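Local coordinates for protein insecticyanin A form (Manduca sexta, PDB 1Z24) that binds the blue bile pigment biliverdin IX gamma in a lipocalin pocket and, together with lipoprotein-bound carotenes, gives hornworms their green camouflage, at residues Asn37-Ala46 with Val57-Gly65; Asp2-Pro10 with Cys119-Ile130. All blocks are in the same frame, centred on the assembly; numbering follows the deposited sequence.

Both contacts belong to the same lipocalin sheet and both reach the biliverdin, yet their centres lie 25 Å apart and they do not touch each other. Contact 1 is the more buried of the two: it pairs neighbouring strands of one hairpin, and its inner face is a wall of the pigment pocket, made of an aromatic ring, amides and small groups. Contact 2 lies at the surface and joins the N-terminal segment to a hairpin more than a hundred residues later. There the chemistry turns to a disulfide, a histidine hydrogen-bonded to a backbone carbonyl and a lysine over a phenylalanine, while the pigment is approached by a single carboxylate, that of Asp-120.

Contact 1. Residues Asn37-Ala46 with Val57-Gly65; sequences NENQGKCTIA and VYNSFVSNG. With BLV (biliverdin IX gamma chromophore), chain B.
Segments 37-46 and 57-65 pair antiparallel, Ile-45 with Ser-60 and Lys-42 with Val-62 as hydrogen-bonded pairs, and a beta bulge shifts the register by one residue between them. The bond from Ile-45 N to Ser-60 O (3.0 Å) is nearly straight, whereas Lys-42 N meets Val-62 O at a bent 142°. Phe-61 carries the side-chain packing. Its CG sits between backbone N and carbonyl carbon (chi1 61°), which swings the ring beside the type I turn 38-41. Gly-41 CA lies over one face, 3.8 Å from the ring centroid, in a CH-pi contact; BLV CAC covers the opposite face, 3.5 Å from Phe-61 CD2. Glu-38 CB meets the ring edge in plane, and the carboxylate of Glu-38 is engaged by Trp-133. Farther along, the pigment methyl CMC is held between Thr-44 CG2, at 3.4 Å, and Asn-59 CB, at 3.5 Å, while Asn-59 OD1 turns back onto Ala-46 CB. Asn-37, just before the turn, reaches in, its ND2 donating to BLV OA at 2.8 Å. The hairpin thus offers the biliverdin a wall of mixed character, aromatic ring and methyl groups beside amides, and the hydrogen bond to lactam oxygen OA is likely to limit how ring A can turn.

Contact 2. Residues Asp2-Pro10 with Cys119-Ile130; sequences DIFYPGYCP and CDYHPDKKAHSI. With BLV (biliverdin IX gamma chromophore), chain B.
The disulfide between Cys-9 and Cys-119 ties the N-terminal segment to the beta hairpin 113-136 of the lipocalin barrel, its sulfurs 2.1 Å apart with a torsion of -90° about the S-S bond. Strand 3-6 runs antiparallel to 127-130, and Tyr-5 and His-128 form a hydrogen-bonded pair. The imidazole of His-128 fills the bend that follows: ND1 donates to Gly-7 O (2.6 Å), which lies near the ring plane although the donor stands well above the carbonyl plane. Cys-9 CA sits over the centre of one imidazole face, 4.0 Å from its centroid. With CG between backbone N and carbonyl carbon (chi1 52°), the ring is brought under residues 6-9. A leucine in place of His-128 would probably leave Gly-7 O without this donor and the bend freer to shift.

Phe-4 is enclosed on the other side of the strand. Lys-125 NZ stands 3.9 Å above its centroid in a cation-pi contact, Ser-129 CB covers the opposite face, and the ring's edge meets the face of His-122, with Phe-4 CE2 3.4 Å from His-122 CD2. Tyr-8 lies obliquely against Tyr-121, CE1 to CZ 3.5 Å, and Lys-126 and Ala-127 both face His-122 in a G1 beta bulge at the end of the hairpin's turn. Asp-2 is hydrogen-bonded to His-131 and to the backbone N of Glu-36, while Ile-130 packs on Tyr-117 of strand 113-122. Strand 3-6 thus adds to the sheet beside the first residues of strand 127-136, where Tyr-5 and Pro-6 pack against Pro-6 and Tyr-5 of the second subunit.

Contact 1. Residues Asn37-Ala46 with Val57-Gly65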
loop_
_atom_site.group_PDB
_atom_site.type_symbol
_atom_site.label_atom_id
_atom_site.label_comp_id
_atom_site.label_asym_id
_atom_site.label_seq_id
_atom_site.Cartn_x
_atom_site.Cartn_y
_atom_site.Cartn_z
ATOM N N ASN A 37 2.546 -13.748 -20.026
ATOM C CA ASN A 37 3.028 -13.669 -21.366
ATOM C C ASN A 37 4.457 -13.965 -21.500
ATOM O O ASN A 37 4.877 -14.198 -22.599
ATOM C CB ASN A 37 2.690 -12.378 -22.137
ATOM C CG ASN A 37 3.372 -11.154 -21.514
ATOM O OD1 ASN A 37 4.522 -11.192 -21.088
ATOM N ND2 ASN A 37 2.724 -10.003 -21.602
ATOM N N GLU A 38 5.228 -13.926 -20.448
ATOM C CA GLU A 38 6.620 -14.190 -20.750
ATOM C C GLU A 38 7.299 -15.257 -19.903
ATOM O O GLU A 38 8.532 -15.464 -19.897
ATOM C CB GLU A 38 7.325 -12.868 -20.760
ATOM C CG GLU A 38 7.428 -12.296 -19.296
ATOM C CD GLU A 38 8.410 -11.131 -19.261
ATOM O OE1 GLU A 38 8.161 -9.965 -19.104
ATOM O OE2 GLU A 38 9.619 -11.527 -19.379
ATOM N N ASN A 39 6.479 -15.932 -19.180
ATOM C CA ASN A 39 6.993 -16.972 -18.329
ATOM C C ASN A 39 7.846 -18.043 -19.020
ATOM O O ASN A 39 8.804 -18.459 -18.434
ATOM C CB ASN A 39 5.823 -17.646 -17.578
ATOM C CG ASN A 39 5.347 -16.799 -16.425
ATOM O OD1 ASN A 39 6.171 -16.085 -15.884
ATOM N ND2 ASN A 39 4.062 -16.874 -16.047
ATOM N N GLN A 40 7.541 -18.389 -20.259
ATOM C CA GLN A 40 8.308 -19.406 -20.975
ATOM C C GLN A 40 9.547 -18.976 -21.748
ATOM O O GLN A 40 10.316 -19.835 -22.133
ATOM C CB GLN A 40 7.363 -20.064 -21.988
ATOM C CG GLN A 40 6.656 -21.370 -21.557
ATOM C CD GLN A 40 5.941 -22.048 -22.786
ATOM O OE1 GLN A 40 6.572 -22.841 -23.568
ATOM N NE2 GLN A 40 4.627 -21.743 -22.995
ATOM N N GLY A 41 9.735 -17.679 -21.997
ATOM C CA GLY A 41 10.888 -17.193 -22.741
ATOM C C GLY A 41 12.180 -17.161 -21.923
ATOM O O GLY A 41 12.207 -16.989 -20.711
ATOM N N LYS A 42 13.290 -17.323 -22.577
ATOM C CA LYS A 42 14.530 -17.287 -21.844
ATOM C C LYS A 42 15.405 -16.375 -22.607
ATOM O O LYS A 42 14.978 -16.031 -23.706
ATOM C CB LYS A 42 15.162 -18.643 -21.727
ATOM C CG LYS A 42 14.075 -19.583 -21.276
ATOM C CD LYS A 42 14.366 -20.296 -19.964
ATOM C CE LYS A 42 14.994 -21.672 -20.264
ATOM N NZ LYS A 42 14.037 -22.786 -20.439
ATOM N N CYS A 43 16.547 -16.010 -22.014
ATOM C CA CYS A 43 17.446 -15.117 -22.675
ATOM C C CYS A 43 16.665 -13.888 -23.068
ATOM O O CYS A 43 16.838 -13.367 -24.151
ATOM C CB CYS A 43 17.953 -15.790 -23.958
ATOM S SG CYS A 43 19.268 -14.874 -24.749
ATOM N N THR A 44 15.774 -13.461 -22.176
ATOM C CA THR A 44 14.934 -12.293 -22.405
ATOM C C THR A 44 15.665 -10.952 -22.340
ATOM O O THR A 44 16.258 -10.604 -21.329
ATOM C CB THR A 44 13.858 -12.271 -21.347
ATOM O OG1 THR A 44 13.293 -13.492 -21.433
ATOM C CG2 THR A 44 12.777 -11.221 -21.673
ATOM N N ILE A 45 15.598 -10.190 -23.432
ATOM C CA ILE A 45 16.254 -8.915 -23.471
ATOM C C ILE A 45 15.374 -7.867 -24.134
ATOM O O ILE A 45 14.726 -8.083 -25.154
ATOM C CB ILE A 45 17.469 -9.112 -24.341
ATOM C CG1 ILE A 45 18.266 -10.323 -23.876
ATOM C CG2 ILE A 45 18.289 -7.812 -24.467
ATOM C CD1 ILE A 45 19.488 -10.565 -24.747
ATOM N N ALA A 46 15.348 -6.703 -23.553
ATOM C CA ALA A 46 14.576 -5.603 -24.104
ATOM C C ALA A 46 15.576 -4.573 -24.578
ATOM O O ALA A 46 16.416 -4.126 -23.782
ATOM C CB ALA A 46 13.662 -4.973 -23.044
ATOM N N VAL A 57 11.402 0.144 -29.691
ATOM C CA VAL A 57 11.724 -0.998 -28.847
ATOM C C VAL A 57 11.833 -2.293 -29.637
ATOM O O VAL A 57 11.105 -2.535 -30.589
ATOM C CB VAL A 57 10.798 -1.120 -27.595
ATOM C CG1 VAL A 57 9.406 -0.603 -27.834
ATOM C CG2 VAL A 57 10.665 -2.532 -27.083
ATOM N N TYR A 58 12.748 -3.128 -29.225
ATOM C CA TYR A 58 12.931 -4.389 -29.816
ATOM C C TYR A 58 12.995 -5.373 -28.636
ATOM O O TYR A 58 13.943 -5.388 -27.853
ATOM C CB TYR A 58 14.220 -4.438 -30.661
ATOM C CG TYR A 58 14.412 -5.837 -31.221
ATOM C CD1 TYR A 58 13.841 -6.192 -32.443
ATOM C CD2 TYR A 58 15.164 -6.803 -30.570
ATOM C CE1 TYR A 58 13.965 -7.464 -32.987
ATOM C CE2 TYR A 58 15.324 -8.085 -31.103
ATOM C CZ TYR A 58 14.720 -8.405 -32.310
ATOM O OH TYR A 58 14.903 -9.619 -32.870
ATOM N N ASN A 59 11.968 -6.203 -28.487
ATOM C CA ASN A 59 11.977 -7.161 -27.411
ATOM C C ASN A 59 12.097 -8.575 -27.963
ATOM O O ASN A 59 11.477 -8.944 -28.980
ATOM C CB ASN A 59 10.614 -7.193 -26.677
ATOM C CG ASN A 59 10.298 -6.133 -25.632
ATOM O OD1 ASN A 59 11.216 -5.486 -25.027
ATOM N ND2 ASN A 59 8.924 -5.936 -25.428
ATOM N N SER A 60 12.867 -9.397 -27.276
ATOM C CA SER A 60 13.007 -10.741 -27.705
ATOM C C SER A 60 13.343 -11.710 -26.614
ATOM O O SER A 60 13.891 -11.393 -25.572
ATOM C CB SER A 60 14.064 -10.902 -28.813
ATOM O OG SER A 60 15.405 -10.899 -28.305
ATOM N N PHE A 61 13.022 -12.937 -26.925
ATOM C CA PHE A 61 13.289 -14.052 -26.076
ATOM C C PHE A 61 13.288 -15.298 -26.923
ATOM O O PHE A 61 12.921 -15.279 -28.104
ATOM C CB PHE A 61 12.524 -14.145 -24.785
ATOM C CG PHE A 61 11.028 -14.257 -24.887
ATOM C CD1 PHE A 61 10.373 -14.886 -25.962
ATOM C CD2 PHE A 61 10.249 -13.761 -23.839
ATOM C CE1 PHE A 61 8.984 -15.009 -26.007
ATOM C CE2 PHE A 61 8.852 -13.895 -23.858
ATOM C CZ PHE A 61 8.206 -14.514 -24.944
ATOM N N VAL A 62 13.690 -16.362 -26.309
ATOM C CA VAL A 62 13.756 -17.638 -26.970
ATOM C C VAL A 62 12.891 -18.727 -26.297
ATOM O O VAL A 62 12.952 -18.985 -25.076
ATOM C CB VAL A 62 15.248 -18.126 -27.089
ATOM C CG1 VAL A 62 15.358 -19.445 -27.851
ATOM C CG2 VAL A 62 16.164 -17.113 -27.799
ATOM N N SER A 63 12.088 -19.391 -27.129
ATOM C CA SER A 63 11.229 -20.481 -26.708
ATOM C C SER A 63 11.500 -21.600 -27.695
ATOM O O SER A 63 11.338 -21.400 -28.896
ATOM C CB SER A 63 9.729 -20.117 -26.622
ATOM O OG SER A 63 9.674 -18.813 -26.041
ATOM N N ASN A 64 11.959 -22.737 -27.185
ATOM C CA ASN A 64 12.255 -23.924 -27.976
ATOM C C ASN A 64 12.961 -23.700 -29.278
ATOM O O ASN A 64 12.498 -24.172 -30.308
ATOM C CB ASN A 64 10.983 -24.740 -28.310
ATOM C CG ASN A 64 10.145 -24.970 -27.064
ATOM O OD1 ASN A 64 8.980 -24.468 -26.860
ATOM N ND2 ASN A 64 10.789 -25.748 -26.201
ATOM N N GLY A 65 14.080 -23.005 -29.231
ATOM C CA GLY A 65 14.840 -22.779 -30.438
ATOM C C GLY A 65 14.345 -21.676 -31.311
ATOM O O GLY A 65 14.926 -21.374 -32.346
HETATM N NA BLV B . 5.191 -6.541 -20.172
HETATM C C1A BLV B . 3.858 -6.627 -19.943
HETATM C C2A BLV B . 3.314 -5.481 -19.236
HETATM C C3A BLV B . 4.372 -4.645 -19.034
HETATM C C4A BLV B . 5.542 -5.327 -19.618
HETATM C CMA BLV B . 4.440 -3.272 -18.264
HETATM O OA BLV B . 3.197 -7.574 -20.312
HETATM C CAA BLV B . 1.917 -5.316 -18.790
HETATM C CBA BLV B . 1.838 -6.199 -17.581
HETATM C CGA BLV B . 0.380 -6.283 -17.130
HETATM O O1A BLV B . -0.032 -5.663 -16.189
HETATM O O2A BLV B . -0.374 -6.959 -17.756
HETATM C CHB BLV B . 6.829 -4.794 -19.568
HETATM N NB BLV B . 8.148 -6.450 -20.790
HETATM C C1B BLV B . 8.027 -5.403 -19.902
HETATM C C2B BLV B . 9.316 -5.001 -19.399
HETATM C C3B BLV B . 10.199 -5.812 -19.984
HETATM C C4B BLV B . 9.455 -6.734 -20.848
HETATM C CMB BLV B . 9.592 -3.872 -18.418
HETATM C CAB BLV B . 11.683 -5.800 -19.775
HETATM C CBB BLV B . 12.237 -7.053 -19.687
HETATM C CHC BLV B . 10.069 -7.698 -21.661
HETATM N NC BLV B . 8.308 -8.950 -22.756
HETATM C C1C BLV B . 9.590 -8.530 -22.630
HETATM C C2C BLV B . 10.452 -9.128 -23.663
HETATM C C3C BLV B . 9.736 -9.901 -24.483
HETATM C C4C BLV B . 8.338 -9.790 -23.899
HETATM C CMC BLV B . 11.864 -8.815 -23.826
HETATM C CAC BLV B . 10.075 -10.777 -25.705
HETATM C CBC BLV B . 9.133 -11.061 -26.635
HETATM C CHD BLV B . 7.192 -10.524 -24.366
HETATM N ND BLV B . 5.451 -8.826 -23.931
HETATM C C1D BLV B . 5.880 -10.098 -24.407
HETATM C C2D BLV B . 4.715 -10.847 -24.972
HETATM C C3D BLV B . 3.605 -10.045 -24.839
HETATM C C4D BLV B . 4.090 -8.827 -24.214
HETATM C CMD BLV B . 4.704 -12.226 -25.559
HETATM O OD BLV B . 3.372 -7.888 -23.967
HETATM C CAD BLV B . 2.227 -10.356 -25.269
HETATM C CBD BLV B . 1.958 -9.608 -26.562
HETATM C CGD BLV B . 0.444 -9.705 -26.975
HETATM O O1D BLV B . 0.091 -10.547 -27.737
HETATM O O2D BLV B . -0.391 -8.951 -26.511
#

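Contact 2. Residues Asp2-Pro10 with Cys119-Ile130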
loop_
_atom_site.group_PDB
_atom_site.type_symbol
_atom_site.label_atom_id
_atom_site.label_comp_id
_atom_site.label_asym_id
_atom_site.label_seq_id
_atom_site.Cartn_x
_atom_site.Cartn_y
_atom_site.Cartn_z
ATOM N N ASP A 2 -0.070 -15.130 -12.015
ATOM C CA ASP A 2 0.554 -13.888 -11.627
ATOM C C ASP A 2 0.250 -13.662 -10.195
ATOM O O ASP A 2 -0.700 -14.222 -9.703
ATOM C CB ASP A 2 0.047 -12.642 -12.392
ATOM C CG ASP A 2 0.512 -12.659 -13.818
ATOM O OD1 ASP A 2 1.018 -13.587 -14.389
ATOM O OD2 ASP A 2 0.268 -11.580 -14.398
ATOM N N ILE A 3 1.047 -12.835 -9.551
ATOM C CA ILE A 3 0.839 -12.518 -8.147
ATOM C C ILE A 3 -0.216 -11.409 -7.927
ATOM O O ILE A 3 -0.116 -10.297 -8.437
ATOM C CB ILE A 3 2.152 -12.210 -7.408
ATOM C CG1 ILE A 3 3.080 -13.396 -7.460
ATOM C CG2 ILE A 3 1.927 -11.827 -5.944
ATOM C CD1 ILE A 3 4.468 -12.920 -7.754
ATOM N N PHE A 4 -1.248 -11.710 -7.151
ATOM C CA PHE A 4 -2.292 -10.738 -6.858
ATOM C C PHE A 4 -2.345 -10.471 -5.385
ATOM O O PHE A 4 -2.033 -11.303 -4.553
ATOM C CB PHE A 4 -3.646 -11.420 -7.201
ATOM C CG PHE A 4 -4.083 -11.224 -8.619
ATOM C CD1 PHE A 4 -3.620 -12.094 -9.606
ATOM C CD2 PHE A 4 -4.927 -10.158 -8.938
ATOM C CE1 PHE A 4 -4.032 -11.904 -10.926
ATOM C CE2 PHE A 4 -5.342 -9.956 -10.240
ATOM C CZ PHE A 4 -4.902 -10.850 -11.214
ATOM N N TYR A 5 -2.742 -9.305 -5.057
ATOM C CA TYR A 5 -2.879 -8.932 -3.675
ATOM C C TYR A 5 -4.194 -8.186 -3.621
ATOM O O TYR A 5 -4.633 -7.631 -4.629
ATOM C CB TYR A 5 -1.835 -7.957 -3.305
ATOM C CG TYR A 5 -0.471 -8.502 -3.371
ATOM C CD1 TYR A 5 0.020 -9.238 -2.291
ATOM C CD2 TYR A 5 0.364 -8.286 -4.469
ATOM C CE1 TYR A 5 1.329 -9.743 -2.279
ATOM C CE2 TYR A 5 1.686 -8.760 -4.457
ATOM C CZ TYR A 5 2.174 -9.472 -3.351
ATOM O OH TYR A 5 3.449 -9.969 -3.292
ATOM N N PRO A 6 -4.844 -8.162 -2.492
ATOM C CA PRO A 6 -6.117 -7.490 -2.415
ATOM C C PRO A 6 -6.105 -5.998 -2.465
ATOM O O PRO A 6 -5.153 -5.369 -2.063
ATOM C CB PRO A 6 -6.750 -7.865 -1.093
ATOM C CG PRO A 6 -5.658 -8.523 -0.271
ATOM C CD PRO A 6 -4.516 -8.869 -1.243
ATOM N N GLY A 7 -7.189 -5.424 -2.959
ATOM C CA GLY A 7 -7.285 -3.977 -2.995
ATOM C C GLY A 7 -6.716 -3.310 -4.206
ATOM O O GLY A 7 -6.302 -3.970 -5.152
ATOM N N TYR A 8 -6.723 -1.975 -4.134
ATOM C CA TYR A 8 -6.221 -1.138 -5.221
ATOM C C TYR A 8 -4.718 -1.134 -5.197
ATOM O O TYR A 8 -4.138 -1.465 -4.181
ATOM C CB TYR A 8 -6.711 0.364 -4.979
ATOM C CG TYR A 8 -8.215 0.535 -5.037
ATOM C CD1 TYR A 8 -8.901 0.474 -6.237
ATOM C CD2 TYR A 8 -8.984 0.712 -3.898
ATOM C CE1 TYR A 8 -10.288 0.635 -6.327
ATOM C CE2 TYR A 8 -10.364 0.846 -3.951
ATOM C CZ TYR A 8 -11.034 0.803 -5.171
ATOM O OH TYR A 8 -12.419 0.922 -5.232
ATOM N N CYS A 9 -4.093 -0.734 -6.297
ATOM C CA CYS A 9 -2.639 -0.685 -6.330
ATOM C C CYS A 9 -2.205 0.316 -5.321
ATOM O O CYS A 9 -2.931 1.263 -5.162
ATOM C CB CYS A 9 -2.315 -0.039 -7.710
ATOM S SG CYS A 9 -2.560 -1.266 -8.981
ATOM N N PRO A 10 -1.060 0.142 -4.655
ATOM C CA PRO A 10 -0.607 1.106 -3.663
ATOM C C PRO A 10 0.002 2.337 -4.280
ATOM O O PRO A 10 0.336 2.407 -5.485
ATOM C CB PRO A 10 0.608 0.522 -2.963
ATOM C CG PRO A 10 1.045 -0.572 -3.905
ATOM C CD PRO A 10 -0.253 -1.062 -4.524
ATOM N N CYS A 119 1.497 -2.298 -11.730
ATOM C CA CYS A 119 0.407 -2.705 -10.878
ATOM C C CYS A 119 -0.802 -2.624 -11.745
ATOM O O CYS A 119 -1.097 -1.594 -12.319
ATOM C CB CYS A 119 0.261 -1.820 -9.594
ATOM S SG CYS A 119 -1.025 -2.572 -8.548
ATOM N N ASP A 120 -1.469 -3.743 -11.865
ATOM C CA ASP A 120 -2.661 -3.892 -12.685
ATOM C C ASP A 120 -3.872 -4.180 -11.811
ATOM O O ASP A 120 -3.959 -5.250 -11.188
ATOM C CB ASP A 120 -2.346 -5.090 -13.590
ATOM C CG ASP A 120 -3.337 -5.285 -14.716
ATOM O OD1 ASP A 120 -2.988 -5.636 -15.831
ATOM O OD2 ASP A 120 -4.586 -5.019 -14.428
ATOM N N TYR A 121 -4.803 -3.226 -11.764
ATOM C CA TYR A 121 -5.990 -3.402 -10.923
ATOM C C TYR A 121 -7.163 -4.076 -11.641
ATOM O O TYR A 121 -7.538 -3.646 -12.709
ATOM C CB TYR A 121 -6.392 -2.075 -10.183
ATOM C CG TYR A 121 -7.646 -2.255 -9.300
ATOM C CD1 TYR A 121 -7.608 -2.925 -8.079
ATOM C CD2 TYR A 121 -8.897 -1.770 -9.686
ATOM C CE1 TYR A 121 -8.745 -3.125 -7.304
ATOM C CE2 TYR A 121 -10.050 -1.895 -8.907
ATOM C CZ TYR A 121 -9.966 -2.612 -7.725
ATOM O OH TYR A 121 -11.063 -2.797 -6.999
ATOM N N HIS A 122 -7.738 -5.134 -11.058
ATOM C CA HIS A 122 -8.898 -5.860 -11.603
ATOM C C HIS A 122 -10.119 -5.557 -10.717
ATOM O O HIS A 122 -10.308 -6.164 -9.689
ATOM C CB HIS A 122 -8.626 -7.333 -11.439
ATOM C CG HIS A 122 -7.580 -7.758 -12.403
ATOM N ND1 HIS A 122 -7.856 -8.612 -13.472
ATOM C CD2 HIS A 122 -6.246 -7.467 -12.450
ATOM C CE1 HIS A 122 -6.698 -8.809 -14.142
ATOM N NE2 HIS A 122 -5.718 -8.131 -13.554
ATOM N N PRO A 123 -10.940 -4.601 -11.075
ATOM C CA PRO A 123 -12.092 -4.232 -10.283
ATOM C C PRO A 123 -13.017 -5.379 -10.063
ATOM O O PRO A 123 -13.617 -5.482 -9.004
ATOM C CB PRO A 123 -12.823 -3.152 -11.011
ATOM C CG PRO A 123 -12.076 -2.974 -12.324
ATOM C CD PRO A 123 -11.007 -4.049 -12.410
ATOM N N ASP A 124 -13.107 -6.233 -11.067
ATOM C CA ASP A 124 -13.957 -7.386 -10.906
ATOM C C ASP A 124 -13.387 -8.327 -9.845
ATOM O O ASP A 124 -14.039 -9.249 -9.409
ATOM C CB ASP A 124 -14.154 -8.247 -12.154
ATOM C CG ASP A 124 -12.847 -8.742 -12.716
ATOM O OD1 ASP A 124 -12.668 -9.918 -12.935
ATOM O OD2 ASP A 124 -11.929 -7.800 -12.926
ATOM N N LYS A 125 -12.164 -8.144 -9.408
ATOM C CA LYS A 125 -11.677 -9.057 -8.405
ATOM C C LYS A 125 -11.338 -8.307 -7.162
ATOM O O LYS A 125 -11.028 -8.939 -6.179
ATOM C CB LYS A 125 -10.375 -9.749 -8.766
ATOM C CG LYS A 125 -10.601 -10.770 -9.885
ATOM C CD LYS A 125 -9.335 -11.397 -10.467
ATOM C CE LYS A 125 -8.307 -11.765 -9.392
ATOM N NZ LYS A 125 -7.729 -13.129 -9.462
ATOM N N LYS A 126 -11.398 -6.968 -7.231
ATOM C CA LYS A 126 -11.034 -6.137 -6.112
ATOM C C LYS A 126 -9.635 -6.535 -5.667
ATOM O O LYS A 126 -9.344 -6.652 -4.507
ATOM C CB LYS A 126 -11.976 -6.074 -4.935
ATOM C CG LYS A 126 -13.411 -5.748 -5.375
ATOM C CD LYS A 126 -13.874 -4.436 -4.756
ATOM C CE LYS A 126 -15.389 -4.272 -4.704
ATOM N NZ LYS A 126 -15.925 -3.467 -5.819
ATOM N N ALA A 127 -8.751 -6.765 -6.607
ATOM C CA ALA A 127 -7.384 -7.132 -6.278
ATOM C C ALA A 127 -6.487 -6.674 -7.419
ATOM O O ALA A 127 -6.955 -6.357 -8.529
ATOM C CB ALA A 127 -7.277 -8.627 -6.077
ATOM N N HIS A 128 -5.187 -6.627 -7.167
ATOM C CA HIS A 128 -4.295 -6.204 -8.224
ATOM C C HIS A 128 -3.175 -7.187 -8.326
ATOM O O HIS A 128 -2.794 -7.880 -7.354
ATOM C CB HIS A 128 -3.677 -4.735 -7.992
ATOM C CG HIS A 128 -3.053 -4.649 -6.630
ATOM N ND1 HIS A 128 -3.834 -4.559 -5.468
ATOM C CD2 HIS A 128 -1.750 -4.665 -6.259
ATOM C CE1 HIS A 128 -2.981 -4.528 -4.452
ATOM N NE2 HIS A 128 -1.721 -4.585 -4.871
ATOM N N SER A 129 -2.646 -7.244 -9.536
ATOM C CA SER A 129 -1.506 -8.110 -9.746
ATOM C C SER A 129 -0.267 -7.198 -9.779
ATOM O O SER A 129 -0.356 -6.027 -10.159
ATOM C CB SER A 129 -1.509 -8.982 -10.989
ATOM O OG SER A 129 -1.834 -8.222 -12.152
ATOM N N ILE A 130 0.888 -7.707 -9.378
ATOM C CA ILE A 130 2.109 -6.934 -9.385
ATOM C C ILE A 130 3.155 -7.571 -10.301
ATOM O O ILE A 130 3.414 -8.796 -10.277
ATOM C CB ILE A 130 2.708 -6.840 -7.957
ATOM C CG1 ILE A 130 1.829 -6.004 -6.966
ATOM C CG2 ILE A 130 4.164 -6.353 -8.037
ATOM C CD1 ILE A 130 1.576 -4.588 -7.479
HETATM N NA BLV B . 5.191 -6.541 -20.172
HETATM C C1A BLV B . 3.858 -6.627 -19.943
HETATM C C2A BLV B . 3.314 -5.481 -19.236
HETATM C C3A BLV B . 4.372 -4.645 -19.034
HETATM C C4A BLV B . 5.542 -5.327 -19.618
HETATM C CMA BLV B . 4.440 -3.272 -18.264
HETATM O OA BLV B . 3.197 -7.574 -20.312
HETATM C CAA BLV B . 1.917 -5.316 -18.790
HETATM C CBA BLV B . 1.838 -6.199 -17.581
HETATM C CGA BLV B . 0.380 -6.283 -17.130
HETATM O O1A BLV B . -0.032 -5.663 -16.189
HETATM O O2A BLV B . -0.374 -6.959 -17.756
HETATM C CHB BLV B . 6.829 -4.794 -19.568
HETATM N NB BLV B . 8.148 -6.450 -20.790
HETATM C C1B BLV B . 8.027 -5.403 -19.902
HETATM C C2B BLV B . 9.316 -5.001 -19.399
HETATM C C3B BLV B . 10.199 -5.812 -19.984
HETATM C C4B BLV B . 9.455 -6.734 -20.848
HETATM C CMB BLV B . 9.592 -3.872 -18.418
HETATM C CAB BLV B . 11.683 -5.800 -19.775
HETATM C CBB BLV B . 12.237 -7.053 -19.687
HETATM C CHC BLV B . 10.069 -7.698 -21.661
HETATM N NC BLV B . 8.308 -8.950 -22.756
HETATM C C1C BLV B . 9.590 -8.530 -22.630
HETATM C C2C BLV B . 10.452 -9.128 -23.663
HETATM C C3C BLV B . 9.736 -9.901 -24.483
HETATM C C4C BLV B . 8.338 -9.790 -23.899
HETATM C CMC BLV B . 11.864 -8.815 -23.826
HETATM C CAC BLV B . 10.075 -10.777 -25.705
HETATM C CBC BLV B . 9.133 -11.061 -26.635
HETATM C CHD BLV B . 7.192 -10.524 -24.366
HETATM N ND BLV B . 5.451 -8.826 -23.931
HETATM C C1D BLV B . 5.880 -10.098 -24.407
HETATM C C2D BLV B . 4.715 -10.847 -24.972
HETATM C C3D BLV B . 3.605 -10.045 -24.839
HETATM C C4D BLV B . 4.090 -8.827 -24.214
HETATM C CMD BLV B . 4.704 -12.226 -25.559
HETATM O OD BLV B . 3.372 -7.888 -23.967
HETATM C CAD BLV B . 2.227 -10.356 -25.269
HETATM C CBD BLV B . 1.958 -9.608 -26.562
HETATM C CGD BLV B . 0.444 -9.705 -26.975
HETATM O O1D BLV B . 0.091 -10.547 -27.737
HETATM O O2D BLV B . -0.391 -8.951 -26.511
#